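Local coordinates for protein putative metal-dependent isothiocyanate hydrolase SaxA (Pectobacterium carotovorum, PDB 6BRM) that probably hydrolyses isothiocyanates, using a pair of zinc ions held in a metallo-beta-lactamase-type fold, at residues V63-T68 and A96-Q101; E203-T208 and H242-K247. One frame throughout, in Å; residues are numbered along the deposited sequence.

Contact 1: V63-T68 and A96-Q101; sequences VILTHT and ALIRSQ. With ZN (zinc ion), chain L.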
# COMPACT_ATOMS: atom_id res chain seq x y z
N VAL B 63 -3.91 20.46 15.92
CA VAL B 63 -3.16 19.24 16.22
C VAL B 63 -3.41 18.24 15.08
O VAL B 63 -4.51 18.20 14.53
CB VAL B 63 -3.60 18.64 17.58
CG1 VAL B 63 -2.91 17.31 17.86
CG2 VAL B 63 -3.32 19.62 18.71
N ILE B 64 -2.40 17.45 14.74
CA ILE B 64 -2.53 16.43 13.69
C ILE B 64 -2.11 15.07 14.26
O ILE B 64 -0.98 14.91 14.72
CB ILE B 64 -1.70 16.77 12.43
CG1 ILE B 64 -1.93 18.23 12.01
CG2 ILE B 64 -2.06 15.84 11.28
CD1 ILE B 64 -1.08 18.70 10.84
N LEU B 65 -3.03 14.10 14.22
CA LEU B 65 -2.78 12.72 14.67
C LEU B 65 -2.68 11.79 13.46
O LEU B 65 -3.67 11.60 12.74
CB LEU B 65 -3.91 12.24 15.59
CG LEU B 65 -3.83 12.49 17.10
CD1 LEU B 65 -3.11 13.79 17.44
CD2 LEU B 65 -5.23 12.50 17.69
N THR B 66 -1.50 11.20 13.26
CA THR B 66 -1.28 10.20 12.22
C THR B 66 -2.00 8.89 12.57
O THR B 66 -2.53 8.22 11.69
CB THR B 66 0.21 9.90 12.00
OG1 THR B 66 0.81 9.41 13.21
CG2 THR B 66 0.95 11.16 11.54
N HIS B 67 -1.98 8.55 13.86
CA HIS B 67 -2.74 7.42 14.41
C HIS B 67 -2.78 7.51 15.95
O HIS B 67 -2.15 8.40 16.53
CB HIS B 67 -2.19 6.06 13.94
CG HIS B 67 -0.76 5.80 14.32
ND1 HIS B 67 0.23 6.75 14.24
CD2 HIS B 67 -0.15 4.66 14.74
CE1 HIS B 67 1.38 6.22 14.61
NE2 HIS B 67 1.18 4.95 14.92
N THR B 68 -3.51 6.60 16.59
CA THR B 68 -3.75 6.66 18.04
C THR B 68 -2.87 5.71 18.88
O THR B 68 -3.22 5.40 20.02
CB THR B 68 -5.24 6.39 18.34
OG1 THR B 68 -5.59 5.09 17.84
CG2 THR B 68 -6.11 7.44 17.67
N ALA B 96 -13.78 9.25 15.87
CA ALA B 96 -14.77 8.77 16.85
C ALA B 96 -14.15 8.52 18.23
O ALA B 96 -14.73 8.89 19.24
CB ALA B 96 -15.44 7.49 16.35
N LEU B 97 -12.98 7.88 18.24
CA LEU B 97 -12.22 7.64 19.48
C LEU B 97 -11.88 8.96 20.17
O LEU B 97 -12.26 9.17 21.32
CB LEU B 97 -10.94 6.85 19.18
CG LEU B 97 -9.92 6.61 20.32
CD1 LEU B 97 -10.58 6.11 21.60
CD2 LEU B 97 -8.84 5.64 19.87
N ILE B 98 -11.20 9.84 19.44
CA ILE B 98 -10.83 11.17 19.95
C ILE B 98 -12.07 11.97 20.42
O ILE B 98 -12.01 12.64 21.45
CB ILE B 98 -9.96 11.97 18.92
CG1 ILE B 98 -8.47 11.68 19.13
CG2 ILE B 98 -10.14 13.48 19.02
CD1 ILE B 98 -8.05 10.23 19.03
N ARG B 99 -13.17 11.87 19.68
CA ARG B 99 -14.43 12.56 20.04
C ARG B 99 -15.04 12.04 21.34
O ARG B 99 -15.56 12.82 22.14
CB ARG B 99 -15.45 12.46 18.90
CG ARG B 99 -16.66 13.38 19.03
CD ARG B 99 -17.13 13.87 17.66
NE ARG B 99 -17.20 12.77 16.68
CZ ARG B 99 -16.97 12.87 15.36
NH1 ARG B 99 -16.64 14.03 14.78
NH2 ARG B 99 -17.07 11.78 14.60
N SER B 100 -14.96 10.72 21.55
CA SER B 100 -15.48 10.09 22.77
C SER B 100 -14.57 10.29 23.99
O SER B 100 -14.98 9.98 25.11
CB SER B 100 -15.73 8.60 22.53
OG SER B 100 -16.77 8.14 23.36
N GLN B 101 -13.36 10.80 23.78
CA GLN B 101 -12.45 11.20 24.86
C GLN B 101 -12.60 12.67 25.30
O GLN B 101 -11.70 13.21 25.95
CB GLN B 101 -11.00 10.93 24.44
CG GLN B 101 -10.69 9.45 24.24
CD GLN B 101 -9.26 9.18 23.79
OE1 GLN B 101 -8.80 8.04 23.85
NE2 GLN B 101 -8.57 10.22 23.33
ZN ZN L . 2.59 3.41 15.66
O HOH W 1 3.57 3.64 17.60
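Ile-98 reaches out from helix 92-100 to meet Leu-65 and Thr-68. From CB, CG2 takes the position anti to the backbone N, and the other branch, CG1 (chi1 -89°), carries CD1 toward 63-68. Ile-98 CG1 meets CD2 of Leu-65 tip to tip at 3.6 Å. One bond further, Ile-98 CD1 comes within 3.9 Å of the same Leu-65 CD2 and within 3.7 Å of Thr-68 CG2, with the threonine and isoleucine sliding past each other in opposite directions. Trp-73 and Ile-106 also touch Ile-98. Segment 63-68 runs out of strand 62-64 into the loop that carries the HxHxDH metal motif of the metallo-beta-lactamase superfamily; the helix packs on Leu-65 and Thr-68, before and after the first zinc ligand, while His-67 itself makes no contact with 96-101. His-67 turns the other way and binds zinc through NE2 at 2.2 Å, alongside His-69, His-128 and Asp-164. Its ND1 donates to Thr-66 OG1 (2.9 Å), which lies in the ring plane and therefore restrains the imidazole's rotation; Asp-23 holds that hydroxyl in turn. At the more exposed end, Leu-97 CD2 meets Thr-68 tip to tip, 3.9 Å from its OG1.

Contact 2: E203-T208 and H242-K247; sequences EDTLRT and HGIEDK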
# COMPACT_ATOMS: atom_id res chain seq x y z
N GLU B 203 18.79 1.42 7.40
CA GLU B 203 18.78 1.00 5.98
C GLU B 203 17.85 1.85 5.11
O GLU B 203 18.18 2.19 3.97
CB GLU B 203 18.39 -0.47 5.83
CG GLU B 203 19.50 -1.46 6.16
CD GLU B 203 19.14 -2.89 5.77
OE1 GLU B 203 19.07 -3.76 6.67
OE2 GLU B 203 18.93 -3.15 4.56
N ASP B 204 16.69 2.20 5.67
CA ASP B 204 15.67 2.97 4.96
C ASP B 204 16.07 4.43 4.73
O ASP B 204 15.51 5.09 3.87
CB ASP B 204 14.33 2.88 5.69
CG ASP B 204 13.79 1.46 5.75
OD1 ASP B 204 14.59 0.50 5.74
OD2 ASP B 204 12.55 1.28 5.82
N THR B 205 17.04 4.93 5.51
CA THR B 205 17.65 6.25 5.27
C THR B 205 18.43 6.29 3.95
O THR B 205 18.31 7.25 3.19
CB THR B 205 18.60 6.64 6.42
OG1 THR B 205 17.87 6.69 7.66
CG2 THR B 205 19.23 8.00 6.18
N LEU B 206 19.23 5.25 3.69
CA LEU B 206 20.03 5.17 2.46
C LEU B 206 19.18 4.91 1.21
O LEU B 206 19.38 5.57 0.19
CB LEU B 206 21.10 4.07 2.60
CG LEU B 206 22.19 3.98 1.53
CD1 LEU B 206 23.06 5.23 1.50
CD2 LEU B 206 23.05 2.75 1.77
N ARG B 207 18.25 3.96 1.31
CA ARG B 207 17.38 3.59 0.19
C ARG B 207 16.52 4.74 -0.35
O ARG B 207 16.22 4.79 -1.54
CB ARG B 207 16.49 2.40 0.58
CG ARG B 207 17.22 1.07 0.58
CD ARG B 207 16.51 0.02 1.41
NE ARG B 207 17.01 -1.33 1.14
CZ ARG B 207 18.19 -1.78 1.55
NH1 ARG B 207 19.00 -1.00 2.25
NH2 ARG B 207 18.57 -3.02 1.26
N THR B 208 16.12 5.66 0.54
CA THR B 208 15.42 6.89 0.14
C THR B 208 16.32 7.85 -0.63
O THR B 208 15.93 8.38 -1.67
CB THR B 208 14.90 7.69 1.35
OG1 THR B 208 15.96 7.88 2.30
CG2 THR B 208 13.78 6.98 2.02
N HIS B 242 28.46 5.55 4.68
CA HIS B 242 28.02 5.62 3.28
C HIS B 242 28.14 7.01 2.63
O HIS B 242 27.59 7.25 1.55
CB HIS B 242 26.59 5.09 3.16
CG HIS B 242 26.45 3.65 3.55
ND1 HIS B 242 26.39 3.23 4.86
CD2 HIS B 242 26.38 2.52 2.79
CE1 HIS B 242 26.28 1.92 4.90
NE2 HIS B 242 26.27 1.46 3.66
N GLY B 243 28.86 7.93 3.29
CA GLY B 243 29.15 9.25 2.72
C GLY B 243 27.96 10.18 2.61
O GLY B 243 27.89 10.99 1.68
N ILE B 244 27.03 10.08 3.56
CA ILE B 244 25.81 10.89 3.57
C ILE B 244 25.62 11.69 4.87
O ILE B 244 24.54 12.24 5.10
CB ILE B 244 24.56 10.02 3.29
CG1 ILE B 244 24.30 9.01 4.43
CG2 ILE B 244 24.71 9.29 1.96
CD1 ILE B 244 23.06 8.17 4.24
N GLU B 245 26.67 11.79 5.68
CA GLU B 245 26.59 12.41 7.02
C GLU B 245 25.92 13.79 7.07
O GLU B 245 25.10 14.03 7.96
CB GLU B 245 27.98 12.46 7.71
CG GLU B 245 29.05 13.37 7.10
CD GLU B 245 29.74 12.80 5.86
OE1 GLU B 245 29.90 11.56 5.76
OE2 GLU B 245 30.13 13.60 4.98
N ASP B 246 26.23 14.66 6.11
CA ASP B 246 25.68 16.03 6.08
C ASP B 246 24.30 16.17 5.41
O ASP B 246 23.73 17.27 5.39
CB ASP B 246 26.69 17.03 5.47
CG ASP B 246 27.06 16.72 4.03
OD1 ASP B 246 26.87 15.57 3.58
OD2 ASP B 246 27.56 17.64 3.34
N LYS B 247 23.77 15.07 4.86
CA LYS B 247 22.39 15.01 4.37
C LYS B 247 21.40 14.34 5.34
O LYS B 247 20.19 14.47 5.16
CB LYS B 247 22.33 14.30 3.01
CG LYS B 247 22.72 15.20 1.84
CD LYS B 247 22.51 14.50 0.51
CE LYS B 247 22.49 15.51 -0.64
NZ LYS B 247 21.25 16.33 -0.67
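Leu-206 and His-242 cross at about a right angle, and so do Leu-206 and Ile-244, so the leucine is met crosswise by two residues of the loop. Its CG is anti to the backbone N (chi1 -170°), which carries the fork of methyls out from helix 203-211. Leu-206 CD2 takes the imidazole, approaching it obliquely, with His-242 CD2 at 3.5 Å. Leu-206 CD1 serves both partners: it lies 3.9 Å from His-242 CB and 4.0 Å from Ile-244 CD1. No hydrogen bond spans the two segments; the join is made by carbon contacts. The histidine ring is steadied by the preceding helix 232-241, where ND1 is hydrogen-bonded to Phe-238 O and the ring meets that of Phe-238. His-242 is the first residue to leave helical geometry after that helix, and Gly-243 follows with positive phi (70°), so the chain turns off the helix end and brings Ile-244 round to the 203-208 segment. This loop leads on to strand 248-249, at an edge of the second mixed sheet in the alpha-beta/beta-alpha sandwich of the metallo-beta-lactamase superfamily, and the contact joins helix 203-211 to it. Deeper in, Thr-205 CG2 makes a looser approach to Ile-244 CD1 at 4.3 Å; Leu-235 of helix 232-241 touches the threonine, while Ser-239 of that helix and Leu-209 touch the isoleucine.

Contact 1 closes before contact 2 opens along the chain, and the two lie on opposite sides of its centre, with centres 33 Å apart and nearest atoms about 15 Å apart. They share no strand or helix. Contact 1 packs helix 92-100 on the chain leading out of strand 62-64, part of one seven-stranded mixed sheet; contact 2 belongs with the other. Loops at strand ends of both sheets supply the zinc ligands: His-67, His-69, Asp-71 and His-72 after strand 62-64, and His-128, Asp-164 and His-221 after strands of the other sheet. Contact 2 holds no zinc ligand and is helix-to-loop packing, its Thr-205 about 11 Å, side chain to side chain, from His-221.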